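Local coordinates for protein 2-C-methyl-D-erythritol 4-phosphate cytidylyltransferase (Anaerococcus prevotii, PDB 4KT7) that probably catalyses the transfer of a cytidylyl group from CTP to 2-C-methyl-D-erythritol 4-phosphate, a step of isoprenoid biosynthesis, releasing diphosphate, at residues 43-48 with 73-78; 9-14 with 53-58; 105-110 with 168-173. One frame throughout, in Å; residues are numbered along the deposited sequence.

In the fold
The three contacts follow one another across a Rossmann-like nucleotidyltransferase domain. Contact 2 pairs strands 10-16 and 55-60 and contact 3 pairs strands 105-110 and 168-172, all in one mixed sheet. Their centres are about 9 Å apart, because strands 10-16 and 105-110 are neighbours. Contact 1 joins helix 39-48 to the loop before strand 79-83. Its centre lies about 11 Å from contact 2 and about 17 Å from contact 3. Contacts 1 and 2 alternate along the chain, with Val-47 packed on Ile-56. Contact 3 comes after both. Contact 1 thus fixes the helix to the loop leading into strand 79-83, while contacts 2 and 3 join the strands.

Contact 1: 43-48 with 73-78; sequences TLDTVS and EKYDGN
This is a surface contact between helix 39-48 and the loop that follows helix 65-73, held by a tyrosine and a lysine that both reach one aspartate. It belongs to the alpha/beta layering of the Rossmann-like domain: the helix packs on strand 55-60 and the loop leads into strand 79-83. The ring of Tyr-75 lies along the helix flank. Leu-44 covers one face, its CG 4.2 Å from the ring centroid and set toward the rim, a CH-pi contact. Its CG stands anti to the backbone N (chi1 -158°), which brings CD2 to 3.7 Å from Tyr-75 CE2. Replacing Leu-44 by an alanine would probably uncover this face of Tyr-75 and open a gap toward Ile-56 and Leu-58, which the leucine also touches. On the opposite face the aliphatic chain of Lys-74 runs past, with CG over the ring centre. Ser-48 OG approaches the ring obliquely, 3.5 Å from Tyr-75 CE1. Beyond CG, Lys-74 is extended and carries its ammonium to the Asp-45 carboxylate, forming a salt bridge with weak hydrogen bonds to both oxygens. Arg-37 adds a second salt bridge at Asp-45 OD2. The carboxylate is turned 67° from the tyrosine ring plane. Its OD1 accepts a hydrogen bond from Tyr-75 OH, modelled at an unusually short 2.4 Å whose exact value is doubtful.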
loop_
_atom_site.group_PDB
_atom_site.type_symbol
_atom_site.label_atom_id
_atom_site.label_comp_id
_atom_site.label_asym_id
_atom_site.label_seq_id
_atom_site.Cartn_x
_atom_site.Cartn_y
_atom_site.Cartn_z
ATOM N N THR A 43 10.514 -15.364 -11.579
ATOM C CA THR A 43 11.214 -15.189 -10.315
ATOM C C THR A 43 12.480 -16.029 -10.281
ATOM O O THR A 43 13.573 -15.536 -9.973
ATOM C CB THR A 43 10.334 -15.636 -9.146
ATOM O OG1 THR A 43 9.083 -14.938 -9.204
ATOM C CG2 THR A 43 11.026 -15.357 -7.806
ATOM N N LEU A 44 12.321 -17.306 -10.605
ATOM C CA LEU A 44 13.424 -18.261 -10.559
ATOM C C LEU A 44 14.506 -17.885 -11.573
ATOM O O LEU A 44 15.704 -18.050 -11.311
ATOM C CB LEU A 44 12.877 -19.662 -10.813
ATOM C CG LEU A 44 13.710 -20.837 -10.332
ATOM C CD1 LEU A 44 14.177 -20.600 -8.907
ATOM C CD2 LEU A 44 12.883 -22.108 -10.412
ATOM N N ASP A 45 14.080 -17.355 -12.717
ATOM C CA ASP A 45 15.014 -16.822 -13.697
ATOM C C ASP A 45 15.915 -15.784 -13.054
ATOM O O ASP A 45 17.139 -15.842 -13.197
ATOM C CB ASP A 45 14.277 -16.177 -14.871
ATOM C CG ASP A 45 13.973 -17.158 -15.985
ATOM O OD1 ASP A 45 14.400 -18.330 -15.888
ATOM O OD2 ASP A 45 13.315 -16.748 -16.964
ATOM N N THR A 46 15.315 -14.826 -12.354
ATOM C CA THR A 46 16.108 -13.784 -11.712
ATOM C C THR A 46 17.035 -14.336 -10.625
ATOM O O THR A 46 18.224 -14.013 -10.616
ATOM C CB THR A 46 15.243 -12.634 -11.149
ATOM O OG1 THR A 46 14.572 -11.966 -12.231
ATOM C CG2 THR A 46 16.122 -11.625 -10.401
ATOM N N VAL A 47 16.510 -15.158 -9.717
ATOM C CA VAL A 47 17.317 -15.660 -8.601
ATOM C C VAL A 47 18.473 -16.539 -9.077
ATOM O O VAL A 47 19.566 -16.494 -8.517
ATOM C CB VAL A 47 16.481 -16.449 -7.572
ATOM C CG1 VAL A 47 17.368 -16.925 -6.440
ATOM C CG2 VAL A 47 15.377 -15.587 -7.008
ATOM N N SER A 48 18.249 -17.328 -10.120
ATOM C CA SER A 48 19.301 -18.231 -10.574
ATOM C C SER A 48 20.456 -17.475 -11.235
ATOM O O SER A 48 21.539 -18.033 -11.411
ATOM C CB SER A 48 18.744 -19.326 -11.490
ATOM O OG SER A 48 18.275 -18.767 -12.697
ATOM N N GLU A 73 13.891 -28.369 -14.984
ATOM C CA GLU A 73 14.783 -28.985 -15.970
ATOM C C GLU A 73 15.572 -27.937 -16.739
ATOM O O GLU A 73 16.700 -28.179 -17.162
ATOM C CB GLU A 73 14.001 -29.844 -16.963
ATOM C CG GLU A 73 13.420 -31.104 -16.373
ATOM C CD GLU A 73 12.997 -32.083 -17.442
ATOM O OE1 GLU A 73 12.376 -31.649 -18.440
ATOM O OE2 GLU A 73 13.300 -33.285 -17.294
ATOM N N LYS A 74 14.966 -26.773 -16.924
ATOM C CA LYS A 74 15.602 -25.686 -17.662
ATOM C C LYS A 74 16.804 -25.105 -16.895
ATOM O O LYS A 74 17.680 -24.461 -17.481
ATOM C CB LYS A 74 14.553 -24.615 -18.020
ATOM C CG LYS A 74 14.943 -23.172 -17.722
ATOM C CD LYS A 74 13.913 -22.179 -18.274
ATOM C CE LYS A 74 14.372 -20.736 -18.051
ATOM N NZ LYS A 74 13.354 -19.716 -18.443
ATOM N N TYR A 75 16.871 -25.372 -15.591
ATOM C CA TYR A 75 17.955 -24.830 -14.767
ATOM C C TYR A 75 19.090 -25.821 -14.467
ATOM O O TYR A 75 18.851 -26.972 -14.082
ATOM C CB TYR A 75 17.398 -24.220 -13.475
ATOM C CG TYR A 75 16.394 -23.115 -13.731
ATOM C CD1 TYR A 75 16.809 -21.823 -14.032
ATOM C CD2 TYR A 75 15.036 -23.365 -13.689
ATOM C CE1 TYR A 75 15.891 -20.811 -14.277
ATOM C CE2 TYR A 75 14.116 -22.362 -13.934
ATOM C CZ TYR A 75 14.547 -21.089 -14.224
ATOM O OH TYR A 75 13.619 -20.096 -14.463
ATOM N N ASP A 76 20.323 -25.349 -14.646
ATOM C CA ASP A 76 21.529 -26.137 -14.389
ATOM C C ASP A 76 21.901 -26.177 -12.905
ATOM O O ASP A 76 22.421 -27.180 -12.407
ATOM C CB ASP A 76 22.719 -25.545 -15.151
ATOM C CG ASP A 76 22.440 -25.349 -16.631
ATOM O OD1 ASP A 76 21.746 -26.199 -17.230
ATOM O OD2 ASP A 76 22.926 -24.344 -17.194
ATOM N N GLY A 77 21.639 -25.072 -12.214
ATOM C CA GLY A 77 22.207 -24.816 -10.903
ATOM C C GLY A 77 21.871 -25.766 -9.770
ATOM O O GLY A 77 21.197 -26.787 -9.953
ATOM N N ASN A 78 22.370 -25.418 -8.586
ATOM C CA ASN A 78 22.091 -26.167 -7.374
ATOM C C ASN A 78 20.708 -25.772 -6.872
ATOM O O ASN A 78 20.565 -25.056 -5.869
ATOM C CB ASN A 78 23.165 -25.888 -6.321
ATOM C CG ASN A 78 23.074 -26.819 -5.126
ATOM O OD1 ASN A 78 22.286 -27.766 -5.118
ATOM N ND2 ASN A 78 23.892 -26.558 -4.111
#

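Contact 2: 9-14 with 53-58; sequences FISAII and IDEIIL
Phe-9 lays its ring flat against Asp-54, whose CB sits 3.6 Å from the ring centroid and almost over its centre. With CG anti to the backbone N (chi1 -170°) the ring is carried across toward 53-58, onto Asp-54, in a CH-pi contact. Asp-54 then reaches past the ring to the backbone. Its OD2 uses the anti lone pair to accept a nearly straight bond from the main chain, 2.7 Å from Ile-10 N. The Asp-54 carboxylate is inclined 38° to the ring. Glu-55 meets the same ring at its edge, its own carboxylate nearly perpendicular to it. Glu-55 OE2 takes the hydroxyl proton of Ser-11 OG at 2.5 Å, from the anti side and 24° out of the carboxylate plane. The buried carboxylate has further partners: Asp-100 N also binds OE2, and Arg-80 forms a salt bridge with OE1. On the other face of the sheet the packing is apolar. Ala-12 CB touches Ile-53 CG2 at 3.8 Å. Ile-14 and Leu-58 lie side by side and point the same way, with Ile-14 CB 3.7 Å from Leu-58 CD2. Val-47 of helix 39-48 packs on Ile-14, Ile-53 and Ile-56 there. Between the faces runs a parallel ladder, including a bond from Ile-57 N to Ala-12 O. Two adjacent parallel strands with a helix between them in sequence make the right-handed beta-alpha-beta crossover of a Rossmann-like fold.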
loop_
_atom_site.group_PDB
_atom_site.type_symbol
_atom_site.label_atom_id
_atom_site.label_comp_id
_atom_site.label_asym_id
_atom_site.label_seq_id
_atom_site.Cartn_x
_atom_site.Cartn_y
_atom_site.Cartn_z
ATOM N N PHE A 9 28.731 -19.605 2.887
ATOM C CA PHE A 9 27.777 -20.256 1.995
ATOM C C PHE A 9 26.402 -19.604 2.161
ATOM O O PHE A 9 25.896 -19.506 3.286
ATOM C CB PHE A 9 27.713 -21.729 2.400
ATOM C CG PHE A 9 26.971 -22.617 1.445
ATOM C CD1 PHE A 9 25.593 -22.594 1.378
ATOM C CD2 PHE A 9 27.658 -23.545 0.672
ATOM C CE1 PHE A 9 24.916 -23.439 0.520
ATOM C CE2 PHE A 9 26.976 -24.403 -0.185
ATOM C CZ PHE A 9 25.608 -24.345 -0.256
ATOM N N ILE A 10 25.798 -19.179 1.048
ATOM C CA ILE A 10 24.493 -18.504 1.076
ATOM C C ILE A 10 23.411 -19.397 0.462
ATOM O O ILE A 10 23.587 -19.934 -0.640
ATOM C CB ILE A 10 24.530 -17.145 0.304
ATOM C CG1 ILE A 10 25.623 -16.228 0.873
ATOM C CG2 ILE A 10 23.154 -16.458 0.341
ATOM C CD1 ILE A 10 25.822 -14.914 0.105
ATOM N N SER A 11 22.301 -19.579 1.181
ATOM C CA SER A 11 21.161 -20.335 0.644
ATOM C C SER A 11 19.995 -19.396 0.381
ATOM O O SER A 11 19.835 -18.397 1.085
ATOM C CB SER A 11 20.685 -21.393 1.639
ATOM O OG SER A 11 21.740 -22.258 2.005
ATOM N N ALA A 12 19.181 -19.707 -0.633
ATOM C CA ALA A 12 17.939 -18.965 -0.849
ATOM C C ALA A 12 16.770 -19.926 -0.777
ATOM O O ALA A 12 16.840 -21.042 -1.314
ATOM C CB ALA A 12 17.949 -18.229 -2.183
ATOM N N ILE A 13 15.721 -19.492 -0.083
ATOM C CA ILE A 13 14.481 -20.229 0.044
ATOM C C ILE A 13 13.401 -19.426 -0.684
ATOM O O ILE A 13 13.079 -18.313 -0.271
ATOM C CB ILE A 13 14.087 -20.369 1.541
ATOM C CG1 ILE A 13 15.104 -21.245 2.282
ATOM C CG2 ILE A 13 12.694 -20.952 1.688
ATOM C CD1 ILE A 13 14.839 -21.363 3.788
ATOM N N ILE A 14 12.868 -19.979 -1.777
ATOM C CA ILE A 14 11.799 -19.340 -2.551
ATOM C C ILE A 14 10.483 -20.034 -2.213
ATOM O O ILE A 14 10.309 -21.224 -2.511
ATOM C CB ILE A 14 12.004 -19.528 -4.065
ATOM C CG1 ILE A 14 13.385 -19.030 -4.521
ATOM C CG2 ILE A 14 10.897 -18.823 -4.828
ATOM C CD1 ILE A 14 13.593 -17.549 -4.330
ATOM N N ILE A 53 24.483 -16.466 -4.503
ATOM C CA ILE A 53 23.655 -17.473 -3.843
ATOM C C ILE A 53 24.193 -18.861 -4.219
ATOM O O ILE A 53 24.344 -19.161 -5.404
ATOM C CB ILE A 53 22.188 -17.324 -4.283
ATOM C CG1 ILE A 53 21.616 -16.006 -3.728
ATOM C CG2 ILE A 53 21.361 -18.518 -3.839
ATOM C CD1 ILE A 53 20.281 -15.588 -4.358
ATOM N N ASP A 54 24.489 -19.701 -3.224
ATOM C CA ASP A 54 25.128 -20.997 -3.502
ATOM C C ASP A 54 24.144 -22.130 -3.774
ATOM O O ASP A 54 24.497 -23.116 -4.411
ATOM C CB ASP A 54 26.075 -21.401 -2.370
ATOM C CG ASP A 54 27.215 -20.421 -2.192
ATOM O OD1 ASP A 54 28.077 -20.379 -3.084
ATOM O OD2 ASP A 54 27.242 -19.691 -1.165
ATOM N N GLU A 55 22.922 -21.993 -3.276
ATOM C CA GLU A 55 21.885 -22.996 -3.522
ATOM C C GLU A 55 20.518 -22.367 -3.414
ATOM O O GLU A 55 20.340 -21.377 -2.701
ATOM C CB GLU A 55 21.950 -24.119 -2.489
ATOM C CG GLU A 55 21.361 -23.743 -1.147
ATOM C CD GLU A 55 21.432 -24.866 -0.112
ATOM O OE1 GLU A 55 21.700 -26.039 -0.479
ATOM O OE2 GLU A 55 21.221 -24.564 1.080
ATOM N N ILE A 56 19.543 -22.966 -4.093
ATOM C CA ILE A 56 18.174 -22.452 -4.089
ATOM C C ILE A 56 17.197 -23.565 -3.718
ATOM O O ILE A 56 17.164 -24.621 -4.369
ATOM C CB ILE A 56 17.789 -21.911 -5.489
ATOM C CG1 ILE A 56 18.722 -20.768 -5.917
ATOM C CG2 ILE A 56 16.316 -21.458 -5.523
ATOM C CD1 ILE A 56 18.396 -20.233 -7.323
ATOM N N ILE A 57 16.398 -23.318 -2.683
ATOM C CA ILE A 57 15.388 -24.266 -2.214
ATOM C C ILE A 57 14.007 -23.701 -2.516
ATOM O O ILE A 57 13.654 -22.618 -2.028
ATOM C CB ILE A 57 15.455 -24.480 -0.680
ATOM C CG1 ILE A 57 16.868 -24.853 -0.233
ATOM C CG2 ILE A 57 14.468 -25.556 -0.245
ATOM C CD1 ILE A 57 17.426 -25.984 -0.943
ATOM N N LEU A 58 13.252 -24.409 -3.353
ATOM C CA LEU A 58 11.862 -24.066 -3.629
ATOM C C LEU A 58 10.992 -24.795 -2.637
ATOM O O LEU A 58 11.163 -25.988 -2.394
ATOM C CB LEU A 58 11.450 -24.506 -5.031
ATOM C CG LEU A 58 11.990 -23.674 -6.184
ATOM C CD1 LEU A 58 11.884 -24.462 -7.484
ATOM C CD2 LEU A 58 11.175 -22.406 -6.279
#

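Contact 3: 105-110 with 168-173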
loop_
_atom_site.group_PDB
_atom_site.type_symbol
_atom_site.label_atom_id
_atom_site.label_comp_id
_atom_site.label_asym_id
_atom_site.label_seq_id
_atom_site.Cartn_x
_atom_site.Cartn_y
_atom_site.Cartn_z
ATOM N N LEU A 105 24.190 -18.352 5.799
ATOM C CA LEU A 105 23.318 -17.195 5.545
ATOM C C LEU A 105 22.125 -17.636 4.714
ATOM O O LEU A 105 22.280 -18.457 3.816
ATOM C CB LEU A 105 24.090 -16.105 4.793
ATOM C CG LEU A 105 25.321 -15.520 5.481
ATOM C CD1 LEU A 105 26.167 -14.700 4.503
ATOM C CD2 LEU A 105 24.925 -14.676 6.691
ATOM N N VAL A 106 20.931 -17.116 5.000
ATOM C CA VAL A 106 19.758 -17.526 4.230
ATOM C C VAL A 106 18.948 -16.321 3.796
ATOM O O VAL A 106 18.646 -15.432 4.606
ATOM C CB VAL A 106 18.864 -18.538 4.994
ATOM C CG1 VAL A 106 18.545 -18.046 6.381
ATOM C CG2 VAL A 106 17.572 -18.823 4.225
ATOM N N LEU A 107 18.643 -16.274 2.504
ATOM C CA LEU A 107 17.751 -15.266 1.948
ATOM C C LEU A 107 16.411 -15.940 1.634
ATOM O O LEU A 107 16.368 -17.066 1.131
ATOM C CB LEU A 107 18.392 -14.675 0.676
ATOM C CG LEU A 107 17.600 -13.709 -0.216
ATOM C CD1 LEU A 107 18.557 -12.682 -0.833
ATOM C CD2 LEU A 107 16.859 -14.460 -1.321
ATOM N N THR A 108 15.309 -15.267 1.945
ATOM C CA THR A 108 13.994 -15.817 1.640
ATOM C C THR A 108 13.329 -14.888 0.641
ATOM O O THR A 108 13.602 -13.691 0.651
ATOM C CB THR A 108 13.124 -15.918 2.901
ATOM O OG1 THR A 108 12.920 -14.598 3.449
ATOM C CG2 THR A 108 13.830 -16.766 3.935
ATOM N N HIS A 109 12.462 -15.417 -0.218
ATOM C CA HIS A 109 11.751 -14.558 -1.170
ATOM C C HIS A 109 10.477 -15.244 -1.628
ATOM O O HIS A 109 10.460 -16.478 -1.777
ATOM C CB HIS A 109 12.631 -14.245 -2.380
ATOM C CG HIS A 109 11.989 -13.333 -3.388
ATOM N ND1 HIS A 109 11.842 -11.971 -3.175
ATOM C CD2 HIS A 109 11.479 -13.580 -4.613
ATOM C CE1 HIS A 109 11.283 -11.427 -4.244
ATOM N NE2 HIS A 109 11.047 -12.372 -5.129
ATOM N N ASP A 110 9.423 -14.449 -1.853
ATOM C CA ASP A 110 8.132 -14.977 -2.301
ATOM C C ASP A 110 8.210 -15.365 -3.764
ATOM O O ASP A 110 8.548 -14.532 -4.620
ATOM C CB ASP A 110 7.008 -13.927 -2.171
ATOM C CG ASP A 110 6.759 -13.482 -0.737
ATOM O OD1 ASP A 110 7.048 -14.264 0.202
ATOM O OD2 ASP A 110 6.254 -12.341 -0.555
ATOM N N PRO A 168 12.939 -9.678 -1.103
ATOM C CA PRO A 168 13.589 -10.578 -0.135
ATOM C C PRO A 168 13.841 -10.019 1.264
ATOM O O PRO A 168 13.735 -8.810 1.531
ATOM C CB PRO A 168 14.934 -10.882 -0.799
ATOM C CG PRO A 168 15.237 -9.636 -1.560
ATOM C CD PRO A 168 13.889 -9.206 -2.130
ATOM N N GLN A 169 14.135 -10.954 2.160
ATOM C CA GLN A 169 14.622 -10.684 3.495
ATOM C C GLN A 169 15.799 -11.647 3.632
ATOM O O GLN A 169 15.863 -12.619 2.892
ATOM C CB GLN A 169 13.541 -11.043 4.522
ATOM C CG GLN A 169 12.261 -10.231 4.418
ATOM C CD GLN A 169 11.346 -10.455 5.616
ATOM O OE1 GLN A 169 11.397 -11.501 6.269
ATOM N NE2 GLN A 169 10.528 -9.465 5.924
ATOM N N ALA A 170 16.729 -11.402 4.550
ATOM C CA ALA A 170 17.814 -12.371 4.745
ATOM C C ALA A 170 18.377 -12.307 6.164
ATOM O O ALA A 170 18.276 -11.269 6.825
ATOM C CB ALA A 170 18.929 -12.141 3.703
ATOM N N PHE A 171 18.972 -13.412 6.624
ATOM C CA PHE A 171 19.381 -13.562 8.031
ATOM C C PHE A 171 20.603 -14.442 8.163
ATOM O O PHE A 171 20.885 -15.256 7.275
ATOM C CB PHE A 171 18.262 -14.231 8.855
ATOM C CG PHE A 171 16.926 -13.634 8.630
ATOM C CD1 PHE A 171 16.498 -12.551 9.385
ATOM C CD2 PHE A 171 16.106 -14.117 7.628
ATOM C CE1 PHE A 171 15.264 -11.972 9.138
ATOM C CE2 PHE A 171 14.862 -13.544 7.393
ATOM C CZ PHE A 171 14.457 -12.468 8.141
ATOM N N ASP A 172 21.298 -14.279 9.289
ATOM C CA ASP A 172 22.230 -15.277 9.823
ATOM C C ASP A 172 21.441 -16.577 9.959
ATOM O O ASP A 172 20.348 -16.589 10.543
ATOM C CB ASP A 172 22.761 -14.794 11.189
ATOM C CG ASP A 172 23.763 -15.756 11.820
ATOM O OD1 ASP A 172 23.328 -16.734 12.455
ATOM O OD2 ASP A 172 24.985 -15.530 11.720
ATOM N N LYS A 173 21.944 -17.670 9.388
ATOM C CA LYS A 173 21.164 -18.913 9.355
ATOM C C LYS A 173 20.897 -19.546 10.725
ATOM O O LYS A 173 19.787 -19.984 10.985
ATOM C CB LYS A 173 21.813 -19.956 8.423
ATOM C CG LYS A 173 20.989 -21.247 8.243
ATOM C CD LYS A 173 21.539 -22.417 9.063
ATOM C CE LYS A 173 20.583 -23.615 8.968
ATOM N NZ LYS A 173 20.970 -24.767 9.833
#
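Leu-107 lies alongside Pro-168, both side chains pointing the same way, with Leu-107 CG 3.9 Å from Pro-168 CB. With CG anti to the backbone N (chi1 173°), the end of the leucine lies next to Pro-168 CB, which both methyls also approach. On the same face Ala-170 CB meets Leu-107 CB at 4.0 Å. This apolar patch is roofed by helix 118-127: Phe-121 touches both Leu-107 and Pro-168. His-109 comes beside the proline as well. Its ring presents an edge to the imide nitrogen, with ND1 3.3 Å from Pro-168 N, a close approach without a hydrogen to share. NE2 is held by Arg-113 O, and Phe-121 stacks edge-to-face with the imidazole. A cis peptide bond precedes Pro-168.

The strands are antiparallel, whereas 105-110 pairs in parallel with 10-16 on its other side. The mixed sheet thus changes direction here, in keeping with the GT-A-type nucleotidyltransferase fold of the IspD family. Two hydrogen-bonded pairs carry the ladder. Val-106 and Phe-171 exchange two bonds, and the one from Val-106 N to Phe-171 O is nearly straight at 2.9 Å. Thr-108 and Gln-169 do the same, with Gln-169 N the longer link at 3.2 Å from Thr-108 O.

The other face carries Val-106, Thr-108, Gln-169 and Phe-171. Thr-108 OG1 crosses near Gln-169 CB at 3.8 Å. The amide of Gln-169 extends beyond this and donates through NE2 to Asp-192. Val-106 CG1 lies 3.7 Å from Phe-171 O, while Ile-176 of helix 173-184 packs on both Val-106 and Phe-171. At the strand end Asp-172 is the N-cap of that helix, its OD1 accepting from Leu-175 N.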